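Local coordinates for protein glycogen accumulation regulator GarA (Mycobacterium tuberculosis, PDB 6I2P) that probably controls glycogen and central carbon metabolism, using a forkhead-associated (FHA) domain of the kind that recognises phosphothreonine, at residues V111-V114 with G115-N118. Residues are numbered along the deposited sequence; the frame is centred on the assembly and turned at random.
Sequences VVDV and GSLN
Asp-113 spends both carboxylate oxygens on Gly-115 and Ser-116 in the turn that follows it, showing how one acidic side chain can organise a surface loop as a strand runs out. Asp-113 OD1 takes two backbone donors from the same face of the carboxylate: Gly-115 N at 2.9 Å, well above the plane and with a bent N-H...O angle of 145°, and Ser-116 N at 3.0 Å, on the syn side and straighter. The first of these, from the main-chain N-H two residues on to the carboxylate, closes an Asx turn. Asp-113 OD2 accepts from Ser-116 OG at 2.7 Å through its syn lone pair. With CG anti to the backbone N (chi1 -174°), the carboxylate of Asp-113 is carried out to these donors. Gly-115 takes a positive phi (114°), a conformation readily open to glycine. Further out, OD2 also hydrogen-bonds Thr-120 OG1, and Ser-116 OG receives a weak bond from Gly-119 N, tying the carboxylate and hydroxyl to the last residue of the loop and the first of strand 120-122. Asn-118 ND2 bonds Thr-94 O and the backbone of another protein's chain, whose modified side chain packs on Asn-118, as expected of a ligand-binding loop in an FHA domain. The turn thus leaves strand 108-113, which lies between strands 100-105 and 129-132 in one sheet, and leads to strand 120-122 of the other.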
# COMPACT_ATOMS: atom_id res chain seq x y z
N VAL C 111 -19.49 -9.67 16.20
CA VAL C 111 -19.10 -8.78 15.11
C VAL C 111 -19.52 -9.43 13.79
O VAL C 111 -19.43 -10.66 13.65
CB VAL C 111 -17.61 -8.31 15.14
CG1 VAL C 111 -16.64 -9.48 14.98
CG2 VAL C 111 -17.34 -7.23 14.08
N VAL C 112 -20.00 -8.63 12.85
CA VAL C 112 -20.40 -9.10 11.54
C VAL C 112 -19.88 -8.15 10.46
O VAL C 112 -20.04 -6.93 10.57
CB VAL C 112 -21.93 -9.39 11.46
CG1 VAL C 112 -22.76 -8.11 11.53
CG2 VAL C 112 -22.28 -10.21 10.23
N ASP C 113 -19.25 -8.71 9.41
CA ASP C 113 -18.76 -7.93 8.28
C ASP C 113 -19.93 -7.77 7.34
O ASP C 113 -20.55 -8.76 6.94
CB ASP C 113 -17.58 -8.63 7.59
CG ASP C 113 -16.95 -7.78 6.50
OD1 ASP C 113 -17.50 -7.76 5.38
OD2 ASP C 113 -15.91 -7.14 6.77
N VAL C 114 -20.26 -6.51 7.01
CA VAL C 114 -21.41 -6.20 6.16
C VAL C 114 -21.03 -6.07 4.66
O VAL C 114 -21.87 -5.69 3.85
CB VAL C 114 -22.22 -4.98 6.69
CG1 VAL C 114 -22.82 -5.27 8.06
CG2 VAL C 114 -21.38 -3.69 6.70
N GLY C 115 -19.80 -6.45 4.31
CA GLY C 115 -19.32 -6.40 2.93
C GLY C 115 -18.20 -5.41 2.69
O GLY C 115 -18.31 -4.56 1.80
N SER C 116 -17.13 -5.49 3.48
CA SER C 116 -15.99 -4.58 3.31
C SER C 116 -15.02 -5.09 2.24
O SER C 116 -15.15 -6.22 1.76
CB SER C 116 -15.27 -4.39 4.64
OG SER C 116 -14.59 -5.58 5.01
N LEU C 117 -14.05 -4.24 1.87
CA LEU C 117 -13.01 -4.52 0.89
C LEU C 117 -11.88 -5.37 1.49
O LEU C 117 -11.46 -6.35 0.87
CB LEU C 117 -12.45 -3.18 0.33
CG LEU C 117 -11.25 -3.24 -0.63
CD1 LEU C 117 -11.62 -3.91 -1.94
CD2 LEU C 117 -10.68 -1.86 -0.87
N ASN C 118 -11.38 -5.00 2.67
CA ASN C 118 -10.24 -5.66 3.31
C ASN C 118 -10.62 -6.67 4.43
O ASN C 118 -9.73 -7.34 4.97
CB ASN C 118 -9.25 -4.62 3.80
CG ASN C 118 -8.75 -3.70 2.69
OD1 ASN C 118 -8.22 -4.14 1.66
ND2 ASN C 118 -8.92 -2.40 2.87